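Local atomic coordinates of ankyrin repeat domain-containing protein EMB506, chloroplastic (Arabidopsis thaliana, PDB entry 6JD6), a protein that takes part in the initial differentiation of the proplastid during embryo development and is required for correct cotyledon and leaf margin formation. Residues A[227-230]-A[231-235]; A[221-224]-A[225-228]; A[178-181]-A[182-185]; A[145-148]-A[149-152]. All coordinates share one frame; numbering follows the deposited sequence.

Contact 1: A[227-230]-A[231-235]; sequences TKIL and LTNGA
Leu230 O gathers the backbone where helix 224-232 runs out. Ala235 N donates to it over 2.9 Å, while Asn233 N adds a weak bond at 3.0 Å. Together with the weak bond from Gly234 N to Leu231 O and the positive phi of Gly234 (92°), this six-to-one closure has the pattern of a Schellman motif. The apolar contact that often accompanies such an ending is present too, as Leu230 CB meets Ala235 CB at 3.8 Å. One turn earlier the bonding is ordinary helix: Leu231 N donates to Thr227 O at 3.2 Å and Thr232 N to Lys228 O at 3.0 Å. Thr232 OG1 also lies 3.0 Å from Lys228 O. On the side facing helix 214-220, Leu231 has CG anti to its carbonyl carbon (chi1 -69°), which lays CD1 alongside Thr227 CG2 at 4.1 Å, the two side chains pointing the same way. Leu230 reaches Phe198 of helix 191-199 and Ala218 of helix 214-220. The helix thus ends with Leu230 O satisfied by the chain's own backbone, and Gly234 supplies the left-handed residue that makes this turn possible.

Contact 2: A[221-224]-A[225-228]; sequences SRNR and DITK. With SO4 (sulfate ion), chain C.
The N-cap of helix 224-232 is Asn223, whose side-chain OD1 accepts from Ile226 N at 2.8 Å. The bond is nearly straight (161°) and lies in the plane of the amide carbonyl; CG stands anti to the backbone N (chi1 -164°), which swings the amide over the first turn. A leucine here removes that oxygen, and Ile226 N would probably be left without its capping acceptor. The main-chain Asn223 O is held twice by one residue, by Thr227 N at 3.1 Å and by Thr227 OG1 at 2.8 Å, and the two donors arrive from opposite faces of the carbonyl plane. Residues 221-228 belong to the fourth ankyrin repeat, at the tight turn between helices 214-220 and 224-232, where Arg222 with its positive phi closes the first helix in a Schellman motif. The amides at the start of the second helix then hold a sulfate, probably from the crystallisation liquor. Its O4 receives both Arg224 N (2.8 Å) and Arg224 NE (2.9 Å), the side chain bending at chi3 (-67°) to curl back. Arg224 NH2 donates to O1 at 2.9 Å, with the sulfur in the guanidinium plane at its edge. Asp225 N supplies O2 at 3.0 Å. On the remaining nitrogen, Arg224 NH1 forms a salt bridge with Asp262 of helix 260-269.

Contact 3: A[178-181]-A[182-185]; sequences GAAP and IHYA
Among the hydrogen bonds here, the straightest joins Ala180 N to His183 ND1, 3.0 Å long with an N-H...N angle of 175° and the donor in the imidazole plane, at the ring edge. His183 CG lies beside its own backbone N (chi1 -81°), an orientation that turns ND1 back toward the chain entering the helix. Because ND1 accepts, the proton probably sits on NE2, which is hydrogen-bonded to Trp212 O; the ring thus ties its own helix start to the next loop. A leucine in its place offers neither nitrogen, and Ala180 N and Trp212 O would probably both lose their partner. Ala180 O takes two weak bonds, from His183 N at 3.0 Å and from Tyr184 N at 3.4 Å, and Ala185 N follows with a sound bond to Pro181 O at 3.0 Å.

The sequence Ala-Pro-Ile-His at 180-183 is a variant of the Thr-Pro-Leu-His tetrapeptide that opens the first helix of many ankyrin repeats. With alanine at the N-cap the hydroxyl of the usual threonine is missing, while the histidine bond to the N-cap amide remains.

The apolar contacts are small. Ala179 CB lies 3.6 Å from Tyr184 CZ, near the hydroxyl end of a ring whose OH is hydrogen-bonded to Asp175 and to a basic side chain of another chain. Ala180 CB meets Ile182 CG2 at 4.1 Å, and Pro181 leans on Ile153 of helix 148-154.

Contact 4: A[145-148]-A[149-152]; sequences NQTA and LHKA. With SO4 (sulfate ion), chain K.
Gln146 lays its CB against His150 CB at 3.9 Å, the two side chains crossing obliquely with amide and imidazole planes only 11° apart. Its OE1 comes to 3.6 Å from Lys151 CE, the two side chains crossing at about a right angle, and its NE2 is hydrogen-bonded to Asp175 and weakly to a sulfate oxygen, O2, at 2.8 Å. The same turn holds a capping box of Thr147 and His150. Thr147 N donates to His150 ND1 at 3.0 Å, almost linearly (174°) and close to the ring plane. In return Thr147 OG1, placed between its backbone N and carbonyl carbon (chi1 68°), faces the first turn and takes weak bonds from Leu149 N at 3.2 Å and His150 N at 3.5 Å. Lys151 N continues into the helix with a bond to Thr147 O at 3.2 Å. The sequence Thr-Ala-Leu-His is a close relative of the ankyrin Thr-Pro-Leu-His signature, the hydroxyl kept and the proline absent. Around it, Leu149 packs on Ile161 and Leu165 of helix 158-166, His150 touches Pro181 of helix 181-187 while its NE2 is hydrogen-bonded to Leu173 O, and Lys151 NZ reaches Gln117 of helix 115-121.

Contacts 3 and 4 are equivalent helix starts in successive ankyrin repeats, 33 residues apart in sequence with centres about 10 Å from each other. They touch directly: Tyr184 OH lies 3.2 Å from Gln146 NE2, and Tyr184 CE2 lies 3.9 Å from His150 CD2. Contacts 1 and 2 instead describe the two ends of one helix, 224-232, share Thr227 and Lys228, and have centres about 9 Å apart. Of the first pair contact 3 is the nearer to these, its centre about 15 Å from that of contact 1, whereas that of contact 4 is about 24 Å away. The sulfates beside contacts 2 and 4 occupy separate places, and both probably come from the crystallisation liquor.

Contact 1: A[227-230]-A[231-235]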
loop_
_atom_site.group_PDB
_atom_site.type_symbol
_atom_site.label_atom_id
_atom_site.label_comp_id
_atom_site.label_asym_id
_atom_site.label_seq_id
_atom_site.Cartn_x
_atom_site.Cartn_y
_atom_site.Cartn_z
ATOM N N THR A 227 19.239 7.867 -1.138
ATOM C CA THR A 227 20.124 8.272 -0.046
ATOM C C THR A 227 20.830 9.580 -0.401
ATOM O O THR A 227 20.861 10.521 0.398
ATOM C CB THR A 227 21.175 7.184 0.278
ATOM O OG1 THR A 227 20.519 6.008 0.773
ATOM C CG2 THR A 227 22.170 7.681 1.331
ATOM N N LYS A 228 21.374 9.643 -1.612
ATOM C CA LYS A 228 22.097 10.827 -2.068
ATOM C C LYS A 228 21.203 12.057 -2.155
ATOM O O LYS A 228 21.592 13.150 -1.742
ATOM C CB LYS A 228 22.757 10.578 -3.427
ATOM C CG LYS A 228 23.445 11.812 -3.997
ATOM C CD LYS A 228 24.309 11.482 -5.205
ATOM C CE LYS A 228 25.077 12.710 -5.671
ATOM N NZ LYS A 228 26.071 12.390 -6.738
ATOM N N ILE A 229 20.002 11.886 -2.694
ATOM C CA ILE A 229 19.128 13.035 -2.886
ATOM C C ILE A 229 18.582 13.581 -1.561
ATOM O O ILE A 229 18.342 14.780 -1.435
ATOM C CB ILE A 229 18.009 12.760 -3.919
ATOM C CG1 ILE A 229 17.624 14.057 -4.628
ATOM C CG2 ILE A 229 16.807 12.097 -3.276
ATOM C CD1 ILE A 229 16.627 13.863 -5.732
ATOM N N LEU A 230 18.410 12.708 -0.570
ATOM C CA LEU A 230 18.034 13.157 0.767
ATOM C C LEU A 230 19.143 14.018 1.375
ATOM O O LEU A 230 18.877 15.078 1.937
ATOM C CB LEU A 230 17.720 11.962 1.673
ATOM C CG LEU A 230 16.368 11.280 1.438
ATOM C CD1 LEU A 230 16.264 9.964 2.217
ATOM C CD2 LEU A 230 15.235 12.222 1.814
ATOM N N LEU A 231 20.387 13.557 1.251
ATOM C CA LEU A 231 21.541 14.286 1.778
ATOM C C LEU A 231 21.734 15.635 1.081
ATOM O O LEU A 231 22.141 16.619 1.703
ATOM C CB LEU A 231 22.813 13.440 1.639
ATOM C CG LEU A 231 22.909 12.198 2.531
ATOM C CD1 LEU A 231 24.031 11.280 2.059
ATOM C CD2 LEU A 231 23.129 12.602 3.990
ATOM N N THR A 232 21.445 15.671 -0.214
ATOM C CA THR A 232 21.539 16.900 -0.999
ATOM C C THR A 232 20.449 17.886 -0.579
ATOM O O THR A 232 20.585 19.095 -0.751
ATOM C CB THR A 232 21.408 16.590 -2.513
ATOM O OG1 THR A 232 22.509 15.777 -2.932
ATOM C CG2 THR A 232 21.398 17.861 -3.345
ATOM N N ASN A 233 19.362 17.364 -0.022
ATOM C CA ASN A 233 18.246 18.209 0.387
ATOM C C ASN A 233 18.109 18.358 1.903
ATOM O O ASN A 233 17.013 18.576 2.418
ATOM C CB ASN A 233 16.939 17.712 -0.232
ATOM C CG ASN A 233 16.823 18.079 -1.700
ATOM O OD1 ASN A 233 17.324 17.367 -2.574
ATOM N ND2 ASN A 233 16.179 19.211 -1.978
ATOM N N GLY A 234 19.226 18.230 2.607
ATOM C CA GLY A 234 19.285 18.594 4.011
ATOM C C GLY A 234 19.009 17.494 5.021
ATOM O O GLY A 234 18.745 17.787 6.186
ATOM N N ALA A 235 19.071 16.237 4.594
ATOM C CA ALA A 235 18.927 15.126 5.534
ATOM C C ALA A 235 20.074 15.139 6.543
ATOM O O ALA A 235 21.231 15.352 6.176
ATOM C CB ALA A 235 18.869 13.798 4.802
#

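Contact 2: A[221-224]-A[225-228]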
loop_
_atom_site.group_PDB
_atom_site.type_symbol
_atom_site.label_atom_id
_atom_site.label_comp_id
_atom_site.label_asym_id
_atom_site.label_seq_id
_atom_site.Cartn_x
_atom_site.Cartn_y
_atom_site.Cartn_z
ATOM N N SER A 221 17.018 0.460 2.606
ATOM C CA SER A 221 16.589 -0.021 1.293
ATOM C C SER A 221 17.770 -0.213 0.339
ATOM O O SER A 221 17.606 -0.737 -0.761
ATOM C CB SER A 221 15.572 0.940 0.666
ATOM O OG SER A 221 16.216 2.096 0.155
ATOM N N ARG A 222 18.952 0.220 0.777
ATOM C CA ARG A 222 20.205 0.137 0.006
ATOM C C ARG A 222 20.206 1.018 -1.241
ATOM O O ARG A 222 21.065 0.864 -2.113
ATOM C CB ARG A 222 20.569 -1.311 -0.377
ATOM C CG ARG A 222 20.324 -2.356 0.714
ATOM C CD ARG A 222 20.875 -1.897 2.053
ATOM N NE ARG A 222 22.328 -2.007 2.148
ATOM C CZ ARG A 222 23.039 -1.494 3.145
ATOM N NH1 ARG A 222 22.428 -0.807 4.103
ATOM N NH2 ARG A 222 24.355 -1.653 3.181
ATOM N N ASN A 223 19.258 1.944 -1.325
ATOM C CA ASN A 223 19.147 2.783 -2.515
ATOM C C ASN A 223 20.080 3.992 -2.504
ATOM O O ASN A 223 19.876 4.945 -1.745
ATOM C CB ASN A 223 17.706 3.240 -2.731
ATOM C CG ASN A 223 17.481 3.775 -4.129
ATOM O OD1 ASN A 223 17.764 4.939 -4.417
ATOM N ND2 ASN A 223 16.992 2.915 -5.019
ATOM N N ARG A 224 21.095 3.950 -3.361
ATOM C CA ARG A 224 22.089 5.011 -3.442
ATOM C C ARG A 224 21.517 6.342 -3.938
ATOM O O ARG A 224 21.827 7.395 -3.386
ATOM C CB ARG A 224 23.260 4.569 -4.329
ATOM C CG ARG A 224 24.085 3.434 -3.725
ATOM C CD ARG A 224 25.017 2.800 -4.752
ATOM N NE ARG A 224 24.279 2.102 -5.802
ATOM C CZ ARG A 224 24.849 1.406 -6.782
ATOM N NH1 ARG A 224 26.170 1.314 -6.846
ATOM N NH2 ARG A 224 24.100 0.803 -7.694
ATOM N N ASP A 225 20.692 6.297 -4.982
ATOM C CA ASP A 225 20.107 7.519 -5.540
ATOM C C ASP A 225 19.262 8.290 -4.528
ATOM O O ASP A 225 19.379 9.509 -4.412
ATOM C CB ASP A 225 19.259 7.213 -6.778
ATOM C CG ASP A 225 20.099 6.918 -8.000
ATOM O OD1 ASP A 225 21.313 7.213 -7.976
ATOM O OD2 ASP A 225 19.541 6.400 -8.991
ATOM N N ILE A 226 18.406 7.577 -3.806
ATOM C CA ILE A 226 17.523 8.220 -2.837
ATOM C C ILE A 226 18.281 8.675 -1.584
ATOM O O ILE A 226 18.012 9.751 -1.048
ATOM C CB ILE A 226 16.319 7.324 -2.490
ATOM C CG1 ILE A 226 15.389 7.231 -3.707
ATOM C CG2 ILE A 226 15.560 7.871 -1.289
ATOM C CD1 ILE A 226 14.224 6.285 -3.522
ATOM N N THR A 227 19.239 7.867 -1.138
ATOM C CA THR A 227 20.124 8.272 -0.046
ATOM C C THR A 227 20.830 9.580 -0.401
ATOM O O THR A 227 20.861 10.521 0.398
ATOM C CB THR A 227 21.175 7.184 0.278
ATOM O OG1 THR A 227 20.519 6.008 0.773
ATOM C CG2 THR A 227 22.170 7.681 1.331
ATOM N N LYS A 228 21.374 9.643 -1.612
ATOM C CA LYS A 228 22.097 10.827 -2.068
ATOM C C LYS A 228 21.203 12.057 -2.155
ATOM O O LYS A 228 21.592 13.150 -1.742
ATOM C CB LYS A 228 22.757 10.578 -3.427
ATOM C CG LYS A 228 23.445 11.812 -3.997
ATOM C CD LYS A 228 24.309 11.482 -5.205
ATOM C CE LYS A 228 25.077 12.710 -5.671
ATOM N NZ LYS A 228 26.071 12.390 -6.738
HETATM S S SO4 C . 20.684 2.380 -6.578
HETATM O O1 SO4 C . 21.451 1.915 -7.731
HETATM O O2 SO4 C . 20.488 3.825 -6.668
HETATM O O3 SO4 C . 19.378 1.729 -6.560
HETATM O O4 SO4 C . 21.404 2.026 -5.358
#

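Contact 3: A[178-181]-A[182-185]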
loop_
_atom_site.group_PDB
_atom_site.type_symbol
_atom_site.label_atom_id
_atom_site.label_comp_id
_atom_site.label_asym_id
_atom_site.label_seq_id
_atom_site.Cartn_x
_atom_site.Cartn_y
_atom_site.Cartn_z
ATOM N N GLY A 178 3.936 7.500 13.594
ATOM C CA GLY A 178 4.801 8.663 13.463
ATOM C C GLY A 178 5.401 8.774 12.072
ATOM O O GLY A 178 6.343 9.535 11.850
ATOM N N ALA A 179 4.852 8.014 11.129
ATOM C CA ALA A 179 5.380 7.985 9.772
ATOM C C ALA A 179 4.702 9.015 8.870
ATOM O O ALA A 179 3.469 9.094 8.799
ATOM C CB ALA A 179 5.249 6.589 9.175
ATOM N N ALA A 180 5.529 9.790 8.174
ATOM C CA ALA A 180 5.060 10.829 7.266
ATOM C C ALA A 180 5.078 10.307 5.831
ATOM O O ALA A 180 5.683 9.271 5.563
ATOM C CB ALA A 180 5.955 12.073 7.402
ATOM N N PRO A 181 4.409 11.011 4.900
ATOM C CA PRO A 181 4.492 10.632 3.484
ATOM C C PRO A 181 5.927 10.430 2.969
ATOM O O PRO A 181 6.157 9.517 2.175
ATOM C CB PRO A 181 3.828 11.818 2.778
ATOM C CG PRO A 181 2.784 12.252 3.749
ATOM C CD PRO A 181 3.411 12.079 5.117
ATOM N N ILE A 182 6.875 11.251 3.411
ATOM C CA ILE A 182 8.258 11.102 2.960
ATOM C C ILE A 182 8.881 9.767 3.415
ATOM O O ILE A 182 9.663 9.169 2.675
ATOM C CB ILE A 182 9.143 12.318 3.361
ATOM C CG1 ILE A 182 10.561 12.181 2.797
ATOM C CG2 ILE A 182 9.192 12.488 4.863
ATOM C CD1 ILE A 182 10.629 12.209 1.295
ATOM N N HIS A 183 8.524 9.295 4.610
ATOM C CA HIS A 183 8.982 7.986 5.095
ATOM C C HIS A 183 8.565 6.878 4.119
ATOM O O HIS A 183 9.376 6.051 3.698
ATOM C CB HIS A 183 8.373 7.661 6.466
ATOM C CG HIS A 183 9.063 8.307 7.630
ATOM N ND1 HIS A 183 8.427 9.203 8.465
ATOM C CD2 HIS A 183 10.313 8.150 8.130
ATOM C CE1 HIS A 183 9.262 9.588 9.413
ATOM N NE2 HIS A 183 10.415 8.967 9.232
ATOM N N TYR A 184 7.286 6.864 3.766
ATOM C CA TYR A 184 6.755 5.812 2.906
ATOM C C TYR A 184 7.243 5.919 1.463
ATOM O O TYR A 184 7.437 4.906 0.797
ATOM C CB TYR A 184 5.223 5.793 2.955
ATOM C CG TYR A 184 4.654 5.360 4.288
ATOM C CD1 TYR A 184 4.901 4.091 4.790
ATOM C CD2 TYR A 184 3.847 6.212 5.031
ATOM C CE1 TYR A 184 4.371 3.688 6.007
ATOM C CE2 TYR A 184 3.317 5.822 6.245
ATOM C CZ TYR A 184 3.583 4.559 6.728
ATOM O OH TYR A 184 3.050 4.167 7.937
ATOM N N ALA A 185 7.430 7.140 0.976
ATOM C CA ALA A 185 7.928 7.341 -0.382
ATOM C C ALA A 185 9.338 6.778 -0.503
ATOM O O ALA A 185 9.715 6.203 -1.526
ATOM C CB ALA A 185 7.908 8.821 -0.749
#

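Contact 4: A[145-148]-A[149-152]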
loop_
_atom_site.group_PDB
_atom_site.type_symbol
_atom_site.label_atom_id
_atom_site.label_comp_id
_atom_site.label_asym_id
_atom_site.label_seq_id
_atom_site.Cartn_x
_atom_site.Cartn_y
_atom_site.Cartn_z
ATOM N N ASN A 145 -4.510 6.535 11.634
ATOM C CA ASN A 145 -4.257 7.945 11.343
ATOM C C ASN A 145 -3.607 8.185 9.978
ATOM O O ASN A 145 -2.850 9.139 9.800
ATOM C CB ASN A 145 -3.430 8.590 12.457
ATOM C CG ASN A 145 -4.046 8.388 13.828
ATOM O OD1 ASN A 145 -3.348 8.105 14.799
ATOM N ND2 ASN A 145 -5.362 8.526 13.910
ATOM N N GLN A 146 -3.903 7.311 9.022
ATOM C CA GLN A 146 -3.400 7.469 7.662
ATOM C C GLN A 146 -4.444 8.117 6.765
ATOM O O GLN A 146 -5.637 7.824 6.870
ATOM C CB GLN A 146 -2.990 6.119 7.068
ATOM C CG GLN A 146 -1.775 5.482 7.731
ATOM C CD GLN A 146 -1.306 4.233 7.003
ATOM O OE1 GLN A 146 -2.089 3.560 6.333
ATOM N NE2 GLN A 146 -0.022 3.924 7.126
ATOM N N THR A 147 -3.989 8.993 5.877
ATOM C CA THR A 147 -4.871 9.608 4.899
ATOM C C THR A 147 -4.738 8.867 3.578
ATOM O O THR A 147 -3.928 7.947 3.449
ATOM C CB THR A 147 -4.510 11.085 4.663
ATOM O OG1 THR A 147 -3.241 11.163 4.005
ATOM C CG2 THR A 147 -4.444 11.840 5.983
ATOM N N ALA A 148 -5.534 9.276 2.598
ATOM C CA ALA A 148 -5.446 8.716 1.258
ATOM C C ALA A 148 -4.056 8.924 0.659
ATOM O O ALA A 148 -3.578 8.091 -0.111
ATOM C CB ALA A 148 -6.505 9.330 0.362
ATOM N N LEU A 149 -3.415 10.038 1.007
ATOM C CA LEU A 149 -2.062 10.318 0.525
ATOM C C LEU A 149 -1.065 9.269 1.027
ATOM O O LEU A 149 -0.281 8.736 0.245
ATOM C CB LEU A 149 -1.608 11.724 0.931
ATOM C CG LEU A 149 -0.203 12.135 0.484
ATOM C CD1 LEU A 149 -0.099 12.133 -1.040
ATOM C CD2 LEU A 149 0.186 13.503 1.048
ATOM N N HIS A 150 -1.094 8.990 2.328
ATOM C CA HIS A 150 -0.252 7.944 2.910
ATOM C C HIS A 150 -0.412 6.639 2.136
ATOM O O HIS A 150 0.570 6.019 1.733
ATOM C CB HIS A 150 -0.636 7.674 4.366
ATOM C CG HIS A 150 -0.151 8.705 5.338
ATOM N ND1 HIS A 150 -1.005 9.550 6.012
ATOM C CD2 HIS A 150 1.096 8.998 5.783
ATOM C CE1 HIS A 150 -0.305 10.330 6.817
ATOM N NE2 HIS A 150 0.972 10.015 6.698
ATOM N N LYS A 151 -1.662 6.232 1.932
ATOM C CA LYS A 151 -1.956 4.961 1.279
ATOM C C LYS A 151 -1.538 4.939 -0.179
ATOM O O LYS A 151 -1.005 3.938 -0.663
ATOM C CB LYS A 151 -3.439 4.621 1.392
ATOM C CG LYS A 151 -3.719 3.602 2.452
ATOM C CD LYS A 151 -2.961 2.315 2.184
ATOM C CE LYS A 151 -2.896 1.487 3.447
ATOM N NZ LYS A 151 -4.258 1.287 3.999
ATOM N N ALA A 152 -1.790 6.043 -0.873
ATOM C CA ALA A 152 -1.416 6.165 -2.275
ATOM C C ALA A 152 0.093 6.023 -2.447
ATOM O O ALA A 152 0.572 5.501 -3.456
ATOM C CB ALA A 152 -1.888 7.500 -2.831
HETATM S S SO4 K . 1.707 0.092 7.267
HETATM O O1 SO4 K . 3.110 0.295 6.910
HETATM O O2 SO4 K . 1.103 1.368 7.637
HETATM O O3 SO4 K . 0.986 -0.460 6.123
HETATM O O4 SO4 K . 1.623 -0.832 8.396
#